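Local coordinates for hypothetical protein BT_3535 (Bacteroides thetaiotaomicron VPI-5482, PDB 3KNY), which is of unknown function but belongs to the BT_3535-like family and is probably made as a lipoprotein, at residues 47-52 / 81-86; 62-67 / 98-103; 138-143 / 160-165. One frame throughout, in Å; residues are numbered along the deposited sequence.

Contact 1 (47-52 / 81-86); sequences RTMSSR and ERIEKG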
loop_
_atom_site.group_PDB
_atom_site.type_symbol
_atom_site.label_atom_id
_atom_site.label_comp_id
_atom_site.label_asym_id
_atom_site.label_seq_id
_atom_site.Cartn_x
_atom_site.Cartn_y
_atom_site.Cartn_z
ATOM N N ARG A 47 10.773 -1.597 -12.213
ATOM C CA ARG A 47 12.089 -1.329 -11.636
ATOM C C ARG A 47 12.184 0.133 -11.173
ATOM O O ARG A 47 12.642 0.387 -10.061
ATOM C CB ARG A 47 13.238 -1.640 -12.608
ATOM C CG ARG A 47 14.635 -1.425 -11.964
ATOM C CD ARG A 47 15.742 -1.219 -12.978
ATOM N NE ARG A 47 15.669 -2.234 -14.012
ATOM C CZ ARG A 47 16.011 -3.507 -13.842
ATOM N NH1 ARG A 47 16.470 -3.941 -12.666
ATOM N NH2 ARG A 47 15.890 -4.355 -14.859
ATOM N N THR A 48 11.775 1.078 -12.024
ATOM C CA THR A 48 11.798 2.512 -11.663
ATOM C C THR A 48 10.931 2.786 -10.420
ATOM O O THR A 48 11.307 3.504 -9.492
ATOM C CB THR A 48 11.267 3.396 -12.821
ATOM O OG1 THR A 48 12.185 3.355 -13.912
ATOM C CG2 THR A 48 11.051 4.866 -12.362
HETATM N N MSE A 49 9.762 2.169 -10.452
HETATM C CA MSE A 49 8.730 2.317 -9.456
HETATM C C MSE A 49 9.228 1.753 -8.125
HETATM O O MSE A 49 8.992 2.339 -7.073
HETATM C CB MSE A 49 7.496 1.559 -9.968
HETATM C CG MSE A 49 6.202 2.142 -9.578
HETATM SE SE MSE A 49 5.722 3.862 -10.365
HETATM C CE MSE A 49 4.204 3.922 -9.138
ATOM N N SER A 50 9.972 0.646 -8.181
ATOM C CA SER A 50 10.463 -0.012 -6.961
ATOM C C SER A 50 11.565 0.793 -6.277
ATOM O O SER A 50 12.004 0.437 -5.187
ATOM C CB SER A 50 10.978 -1.434 -7.253
ATOM O OG SER A 50 12.300 -1.401 -7.782
ATOM N N SER A 51 12.028 1.862 -6.920
ATOM C CA SER A 51 13.038 2.723 -6.313
ATOM C C SER A 51 12.400 3.725 -5.354
ATOM O O SER A 51 13.112 4.439 -4.658
ATOM C CB SER A 51 13.785 3.494 -7.384
ATOM O OG SER A 51 12.988 4.542 -7.895
ATOM N N ARG A 52 11.069 3.813 -5.364
ATOM C CA ARG A 52 10.336 4.767 -4.502
ATOM C C ARG A 52 9.203 4.152 -3.706
ATOM O O ARG A 52 8.770 4.753 -2.725
ATOM C CB ARG A 52 9.725 5.890 -5.338
ATOM C CG ARG A 52 10.726 6.705 -6.095
ATOM C CD ARG A 52 11.484 7.619 -5.172
ATOM N NE ARG A 52 12.357 8.461 -5.964
ATOM C CZ ARG A 52 13.538 8.081 -6.426
ATOM N NH1 ARG A 52 14.014 6.872 -6.139
ATOM N NH2 ARG A 52 14.249 8.925 -7.175
ATOM N N GLU A 81 7.590 8.912 -14.920
ATOM C CA GLU A 81 8.000 10.172 -15.494
ATOM C C GLU A 81 8.348 11.192 -14.421
ATOM O O GLU A 81 9.316 11.940 -14.566
ATOM C CB GLU A 81 6.913 10.723 -16.412
ATOM C CG GLU A 81 7.261 12.088 -17.019
ATOM C CD GLU A 81 6.749 12.253 -18.430
ATOM O OE1 GLU A 81 6.040 11.340 -18.922
ATOM O OE2 GLU A 81 7.076 13.292 -19.057
ATOM N N ARG A 82 7.568 11.216 -13.345
ATOM C CA ARG A 82 7.840 12.135 -12.245
ATOM C C ARG A 82 9.045 11.714 -11.437
ATOM O O ARG A 82 9.787 12.566 -10.955
ATOM C CB ARG A 82 6.621 12.255 -11.351
ATOM C CG ARG A 82 5.479 12.861 -12.101
ATOM C CD ARG A 82 4.144 12.379 -11.627
ATOM N NE ARG A 82 3.130 13.116 -12.362
ATOM C CZ ARG A 82 2.760 14.362 -12.078
ATOM N NH1 ARG A 82 3.291 15.018 -11.052
ATOM N NH2 ARG A 82 1.843 14.954 -12.819
ATOM N N ILE A 83 9.239 10.405 -11.289
ATOM C CA ILE A 83 10.426 9.886 -10.612
ATOM C C ILE A 83 11.612 10.297 -11.453
ATOM O O ILE A 83 12.543 10.877 -10.931
ATOM C CB ILE A 83 10.403 8.342 -10.410
ATOM C CG1 ILE A 83 9.221 7.947 -9.508
ATOM C CG2 ILE A 83 11.709 7.873 -9.795
ATOM C CD1 ILE A 83 9.065 6.441 -9.234
ATOM N N GLU A 84 11.552 10.043 -12.757
ATOM C CA GLU A 84 12.650 10.413 -13.675
ATOM C C GLU A 84 12.896 11.924 -13.724
ATOM O O GLU A 84 14.045 12.360 -13.764
ATOM C CB GLU A 84 12.412 9.870 -15.093
ATOM C CG GLU A 84 12.746 8.397 -15.252
ATOM C CD GLU A 84 12.171 7.773 -16.525
ATOM O OE1 GLU A 84 11.989 8.499 -17.533
ATOM O OE2 GLU A 84 11.906 6.542 -16.515
ATOM N N LYS A 85 11.824 12.718 -13.689
ATOM C CA LYS A 85 11.938 14.189 -13.731
ATOM C C LYS A 85 12.463 14.832 -12.448
ATOM O O LYS A 85 12.544 16.049 -12.382
ATOM C CB LYS A 85 10.592 14.831 -14.134
ATOM C CG LYS A 85 10.376 14.748 -15.634
ATOM C CD LYS A 85 9.028 15.246 -16.114
ATOM C CE LYS A 85 9.012 15.199 -17.648
ATOM N NZ LYS A 85 7.684 15.537 -18.220
ATOM N N GLY A 86 12.822 14.030 -11.445
ATOM C CA GLY A 86 13.337 14.541 -10.169
ATOM C C GLY A 86 12.248 14.941 -9.180
ATOM O O GLY A 86 12.534 15.412 -8.078
#

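Contact 2 (62-67 / 98-103); sequences KDISEK and ADEDGT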
loop_
_atom_site.group_PDB
_atom_site.type_symbol
_atom_site.label_atom_id
_atom_site.label_comp_id
_atom_site.label_asym_id
_atom_site.label_seq_id
_atom_site.Cartn_x
_atom_site.Cartn_y
_atom_site.Cartn_z
ATOM N N LYS A 62 -3.802 -12.815 -11.289
ATOM C CA LYS A 62 -5.205 -12.794 -11.681
ATOM C C LYS A 62 -5.329 -12.203 -13.073
ATOM O O LYS A 62 -4.550 -11.336 -13.458
ATOM C CB LYS A 62 -6.001 -11.946 -10.685
ATOM C CG LYS A 62 -7.486 -12.277 -10.570
ATOM C CD LYS A 62 -8.128 -11.524 -9.386
ATOM C CE LYS A 62 -7.766 -12.157 -8.032
ATOM N NZ LYS A 62 -8.052 -11.258 -6.875
ATOM N N ASP A 63 -6.328 -12.654 -13.814
ATOM C CA ASP A 63 -6.498 -12.223 -15.191
ATOM C C ASP A 63 -6.986 -10.782 -15.251
ATOM O O ASP A 63 -8.059 -10.474 -14.759
ATOM C CB ASP A 63 -7.482 -13.144 -15.906
ATOM C CG ASP A 63 -7.079 -14.606 -15.823
ATOM O OD1 ASP A 63 -5.870 -14.896 -15.648
ATOM O OD2 ASP A 63 -7.984 -15.465 -15.930
ATOM N N ILE A 64 -6.189 -9.921 -15.874
ATOM C CA ILE A 64 -6.451 -8.484 -15.956
ATOM C C ILE A 64 -6.890 -8.141 -17.370
ATOM O O ILE A 64 -6.200 -8.489 -18.304
ATOM C CB ILE A 64 -5.144 -7.660 -15.681
ATOM C CG1 ILE A 64 -4.353 -8.201 -14.468
ATOM C CG2 ILE A 64 -5.458 -6.183 -15.539
ATOM C CD1 ILE A 64 -3.158 -9.159 -14.833
ATOM N N SER A 65 -8.000 -7.433 -17.548
ATOM C CA SER A 65 -8.420 -7.039 -18.901
ATOM C C SER A 65 -7.445 -6.049 -19.522
ATOM O O SER A 65 -6.591 -5.483 -18.836
ATOM C CB SER A 65 -9.807 -6.406 -18.896
ATOM O OG SER A 65 -9.735 -5.016 -18.638
ATOM N N GLU A 66 -7.590 -5.832 -20.823
ATOM C CA GLU A 66 -6.746 -4.885 -21.545
ATOM C C GLU A 66 -7.088 -3.464 -21.107
ATOM O O GLU A 66 -6.184 -2.653 -20.915
ATOM C CB GLU A 66 -6.866 -5.052 -23.074
ATOM C CG GLU A 66 -6.389 -6.421 -23.613
ATOM C CD GLU A 66 -4.985 -6.833 -23.121
ATOM O OE1 GLU A 66 -4.046 -6.006 -23.159
ATOM O OE2 GLU A 66 -4.811 -7.996 -22.696
ATOM N N LYS A 67 -8.375 -3.167 -20.916
ATOM C CA LYS A 67 -8.791 -1.857 -20.396
ATOM C C LYS A 67 -8.046 -1.565 -19.082
ATOM O O LYS A 67 -7.539 -0.461 -18.876
ATOM C CB LYS A 67 -10.306 -1.808 -20.150
ATOM C CG LYS A 67 -10.855 -0.403 -19.818
ATOM C CD LYS A 67 -12.068 -0.423 -18.851
ATOM C CE LYS A 67 -11.647 -0.821 -17.423
ATOM N NZ LYS A 67 -12.661 -0.545 -16.363
ATOM N N ALA A 98 -5.323 -2.276 -7.035
ATOM C CA ALA A 98 -6.657 -2.803 -6.772
ATOM C C ALA A 98 -7.050 -3.754 -7.890
ATOM O O ALA A 98 -6.538 -3.663 -9.018
ATOM C CB ALA A 98 -7.661 -1.691 -6.668
ATOM N N ASP A 99 -7.950 -4.679 -7.571
ATOM C CA ASP A 99 -8.487 -5.594 -8.568
ATOM C C ASP A 99 -9.421 -4.843 -9.516
ATOM O O ASP A 99 -9.775 -3.679 -9.287
ATOM C CB ASP A 99 -9.264 -6.718 -7.889
ATOM C CG ASP A 99 -8.368 -7.736 -7.222
ATOM O OD1 ASP A 99 -7.431 -8.243 -7.874
ATOM O OD2 ASP A 99 -8.624 -8.047 -6.043
ATOM N N GLU A 100 -9.828 -5.526 -10.580
ATOM C CA GLU A 100 -10.788 -4.968 -11.525
ATOM C C GLU A 100 -12.213 -5.107 -10.946
ATOM O O GLU A 100 -13.109 -4.363 -11.360
ATOM C CB GLU A 100 -10.639 -5.631 -12.914
ATOM C CG GLU A 100 -10.944 -4.708 -14.118
ATOM C CD GLU A 100 -10.581 -5.321 -15.485
ATOM O OE1 GLU A 100 -9.893 -6.362 -15.535
ATOM O OE2 GLU A 100 -10.963 -4.743 -16.524
ATOM N N ASP A 101 -12.408 -6.026 -9.976
ATOM C CA ASP A 101 -13.723 -6.232 -9.312
ATOM C C ASP A 101 -14.404 -4.883 -9.084
ATOM O O ASP A 101 -13.831 -4.020 -8.451
ATOM C CB ASP A 101 -13.630 -7.069 -7.997
ATOM C CG ASP A 101 -12.680 -6.469 -6.920
ATOM O OD1 ASP A 101 -12.808 -5.286 -6.518
ATOM O OD2 ASP A 101 -11.820 -7.223 -6.411
ATOM N N GLY A 102 -15.598 -4.686 -9.633
ATOM C CA GLY A 102 -16.258 -3.373 -9.596
ATOM C C GLY A 102 -17.585 -3.361 -8.849
ATOM O O GLY A 102 -17.628 -3.737 -7.669
ATOM N N THR A 103 -18.635 -2.907 -9.558
ATOM C CA THR A 103 -20.072 -2.805 -9.127
ATOM C C THR A 103 -20.707 -1.593 -9.819
ATOM O O THR A 103 -19.998 -0.675 -10.244
ATOM C CB THR A 103 -20.340 -2.709 -7.571
ATOM O OG1 THR A 103 -20.388 -4.020 -6.995
ATOM C CG2 THR A 103 -21.683 -2.021 -7.279
#

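Contact 3 (138-143 / 160-165); sequences GPYIKA and SVYTGS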
loop_
_atom_site.group_PDB
_atom_site.type_symbol
_atom_site.label_atom_id
_atom_site.label_comp_id
_atom_site.label_asym_id
_atom_site.label_seq_id
_atom_site.Cartn_x
_atom_site.Cartn_y
_atom_site.Cartn_z
ATOM N N GLY A 138 2.940 -9.986 15.215
ATOM C CA GLY A 138 1.669 -10.286 14.515
ATOM C C GLY A 138 0.618 -9.191 14.325
ATOM O O GLY A 138 0.003 -9.101 13.263
ATOM N N PRO A 139 0.358 -8.383 15.362
ATOM C CA PRO A 139 -0.640 -7.345 15.244
ATOM C C PRO A 139 -0.350 -6.373 14.107
ATOM O O PRO A 139 0.800 -6.063 13.831
ATOM C CB PRO A 139 -0.550 -6.656 16.600
ATOM C CG PRO A 139 -0.214 -7.745 17.505
ATOM C CD PRO A 139 0.805 -8.519 16.756
ATOM N N TYR A 140 -1.405 -5.904 13.458
ATOM C CA TYR A 140 -1.263 -5.111 12.250
ATOM C C TYR A 140 -2.212 -3.907 12.242
ATOM O O TYR A 140 -3.203 -3.896 12.953
ATOM C CB TYR A 140 -1.543 -6.002 11.022
ATOM C CG TYR A 140 -2.919 -6.633 11.015
ATOM C CD1 TYR A 140 -4.070 -5.854 10.834
ATOM C CD2 TYR A 140 -3.088 -8.009 11.204
ATOM C CE1 TYR A 140 -5.360 -6.423 10.846
ATOM C CE2 TYR A 140 -4.382 -8.587 11.225
ATOM C CZ TYR A 140 -5.498 -7.779 11.041
ATOM O OH TYR A 140 -6.752 -8.310 11.035
ATOM N N ILE A 141 -1.898 -2.907 11.427
ATOM C CA ILE A 141 -2.825 -1.810 11.151
ATOM C C ILE A 141 -3.109 -1.837 9.662
ATOM O O ILE A 141 -2.178 -1.733 8.844
ATOM C CB ILE A 141 -2.242 -0.431 11.468
ATOM C CG1 ILE A 141 -1.871 -0.304 12.951
ATOM C CG2 ILE A 141 -3.230 0.649 11.043
ATOM C CD1 ILE A 141 -1.000 0.947 13.233
ATOM N N LYS A 142 -4.382 -1.980 9.310
ATOM C CA LYS A 142 -4.803 -1.962 7.918
ATOM C C LYS A 142 -5.735 -0.795 7.604
ATOM O O LYS A 142 -6.447 -0.316 8.489
ATOM C CB LYS A 142 -5.530 -3.263 7.599
ATOM C CG LYS A 142 -4.595 -4.438 7.584
ATOM C CD LYS A 142 -5.278 -5.706 7.155
ATOM C CE LYS A 142 -4.310 -6.885 7.232
ATOM N NZ LYS A 142 -4.757 -7.969 6.315
ATOM N N ALA A 143 -5.746 -0.375 6.340
ATOM C CA ALA A 143 -6.653 0.666 5.828
ATOM C C ALA A 143 -7.548 0.029 4.762
ATOM O O ALA A 143 -7.085 -0.819 3.991
ATOM C CB ALA A 143 -5.858 1.850 5.242
ATOM N N SER A 160 -11.553 3.449 6.314
ATOM C CA SER A 160 -11.397 2.818 7.623
ATOM C C SER A 160 -9.998 2.416 7.915
ATOM O O SER A 160 -9.252 2.051 7.012
ATOM C CB SER A 160 -12.222 1.558 7.732
ATOM O OG SER A 160 -13.541 1.811 7.324
ATOM N N VAL A 161 -9.663 2.450 9.200
ATOM C CA VAL A 161 -8.398 1.965 9.693
ATOM C C VAL A 161 -8.760 0.987 10.747
ATOM O O VAL A 161 -9.592 1.261 11.578
ATOM C CB VAL A 161 -7.541 3.049 10.282
ATOM C CG1 VAL A 161 -6.314 2.430 10.903
ATOM C CG2 VAL A 161 -7.135 4.026 9.181
ATOM N N TYR A 162 -8.198 -0.194 10.678
ATOM C CA TYR A 162 -8.502 -1.199 11.685
ATOM C C TYR A 162 -7.288 -2.029 12.033
ATOM O O TYR A 162 -6.257 -2.037 11.328
ATOM C CB TYR A 162 -9.643 -2.091 11.240
ATOM C CG TYR A 162 -9.378 -2.804 9.962
ATOM C CD1 TYR A 162 -9.546 -2.171 8.744
ATOM C CD2 TYR A 162 -8.991 -4.126 9.959
ATOM C CE1 TYR A 162 -9.320 -2.844 7.556
ATOM C CE2 TYR A 162 -8.762 -4.805 8.784
ATOM C CZ TYR A 162 -8.920 -4.162 7.590
ATOM O OH TYR A 162 -8.685 -4.855 6.429
ATOM N N THR A 163 -7.441 -2.742 13.131
ATOM C CA THR A 163 -6.356 -3.452 13.707
ATOM C C THR A 163 -6.811 -4.863 14.008
ATOM O O THR A 163 -7.986 -5.154 14.015
ATOM C CB THR A 163 -5.888 -2.691 14.936
ATOM O OG1 THR A 163 -4.677 -3.259 15.408
ATOM C CG2 THR A 163 -6.937 -2.725 16.033
ATOM N N GLY A 164 -5.864 -5.750 14.232
ATOM C CA GLY A 164 -6.159 -7.150 14.509
ATOM C C GLY A 164 -4.863 -7.935 14.590
ATOM O O GLY A 164 -3.758 -7.363 14.557
ATOM N N SER A 165 -4.992 -9.244 14.726
ATOM C CA SER A 165 -3.834 -10.130 14.786
ATOM C C SER A 165 -4.197 -11.534 14.330
ATOM O O SER A 165 -5.300 -11.996 14.570
ATOM C CB SER A 165 -3.297 -10.207 16.221
ATOM O OG SER A 165 -2.313 -11.222 16.336
#

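Contact 1 (47-52 / 81-86)
Ile83 holds CG1 anti to its own carbonyl carbon (chi1 -62°) with the chain extended to CD1, which sets that methyl between Thr48 and Arg52. Arg52 bends back at chi2 (-74°), bringing its aliphatic part alongside: Arg52 CG lies 3.6 Å from Ile83 CD1. Further out, Ile83 CG2 sits 3.6 Å above one face of the Arg52 guanidinium plane, displaced toward its rim. Ile83 CD1 also reaches the backbone, 3.7 Å from Thr48 O, while the methyl groups Thr48 CG2 and Ile83 CG2 meet at 4.0 Å. Selenomethionine Met49 adds a looser apolar touch through SE. No hydrogen bond crosses between the segments. Thr48 O accepts both Ser51 OG, in the carbonyl plane, and Ser51 N, which ties the turn to the helix end. Arg52 NH1 donates to Ser51 O at 3.0 Å, approaching from above that carbonyl's plane, and Arg52 NE to Ile88 O. Gly86, at positive phi, closes helix 66-84 with a Schellman motif. The contact thus packs the end of helix 40-49 against the C-terminal end of helix 66-84, with Met49 reaching further back to Ile76, Ile79 and Cys80, beside the start of strand 53-55.

Contact 2 (62-67 / 98-103)
The carboxylate of Glu100 is gripped by Ser65 through both oxygens. Ser65 N donates to Glu100 OE1 at 3.0 Å, a nearly straight bond (165° at the hydrogen) that arrives on the syn side, 19° out of the carboxylate plane. Ser65 OG donates to Glu100 OE2, and both donors stand to the same side of that plane, so the two bonds together should limit rotation of the group. The other flat group, the Asp99 carboxylate, is met differently: Lys62 NZ stands well above its plane, 3.2 Å from Asp99 OD1 and 3.4 Å from Asp99 OD2, a salt bridge made of two weak hydrogen bonds. Lys62 runs extended from CB and turns at chi3 (-76°), which leads the ammonium over Asp99 at about a right angle to the shorter side chain.

Ser65 is the N-cap of helix 66-84: its OG accepts from Arg68 N while giving its own hydrogen to Glu100. The carboxylate therefore lies near the positive end of the helix dipole, which would probably help to stabilise its charge. The same first turn reaches the loop after strand 93-97 again through Arg68 NH2, bonded to Ala98 O. Lys67 crosses Glu100 obliquely, its CE 4.1 Å from Glu100 OE2; Lys67 NZ is 4.5 Å from that oxygen, too far for a salt bridge, and has long, weak ion pairs with Glu71 and Glu124. Lys126 NZ, from strand 124-134, donates to Asp99 O.

Contact 3 (138-143 / 160-165)
Tyr140 pairs with Gly164 and Lys142 with Tyr162 in a beta hairpin, strands 140-149 and 154-164, the latter an outer strand of a three-stranded antiparallel sheet. Backbone hydrogen bonds come first. At the Lys142-Tyr162 pair both are good: Lys142 N to Tyr162 O and Tyr162 N to Lys142 O, each 2.8 Å. The Tyr140-Gly164 pair is lopsided, with Tyr140 N to Gly164 O at 3.0 Å but a weak return bond from Gly164 N. Thr163 OG1 supplements it by donating to Tyr140 O at 2.9 Å. CA-H...O contacts, such as Pro139 CA to Gly164 O, fill in between.

Aromatic contacts occupy one face of the hairpin. With chi1 at 59°, Tyr140 folds its ring across the neighbouring strand, and Gly164 CA makes a CH-pi contact over the face, 4.0 Å from the ring centroid; a glycine covered by a cross-strand aromatic is familiar from antiparallel sheets. Lys142 CE lies against the opposite face of that ring. Replacing Tyr140 with an alanine removes the ring over Gly164 and is likely to leave that backbone uncovered and Lys142 CE without its aromatic partner. Tyr162 leans the other way, over strand 140-149, and receives Lys142 CB over its ring, 3.8 Å from the centroid.

The other face carries Ile141, Ala143, Val161 and Thr163; Ala143 touches Ala191 and Thr163 touches Leu197, both of strand 188-201, which Pro139 also meets, at Phe199. Across the hairpin, Ile141 CG2 meets Val161 CG1 at 3.6 Å.

In the fold
From the N terminus, helix 40-49 and its exit turn supply the first side of contact 1, and the chain then passes through strand 53-55 to residues 62-67, which open contact 2. The far end of helix 66-84 closes contact 1, joining the ends of the two helices. Strand 93-97 leads on to 98-103, which closes contact 2 and ties the loop after that strand to the start of helix 66-84. The two loops therefore cross, sharing one helix held at both ends, with their centres 25 Å apart. Contact 3 follows in series, a local closure joining strands 140-149 and 154-164 of the three-stranded sheet, on the opposite side of the chain's centre from contact 1.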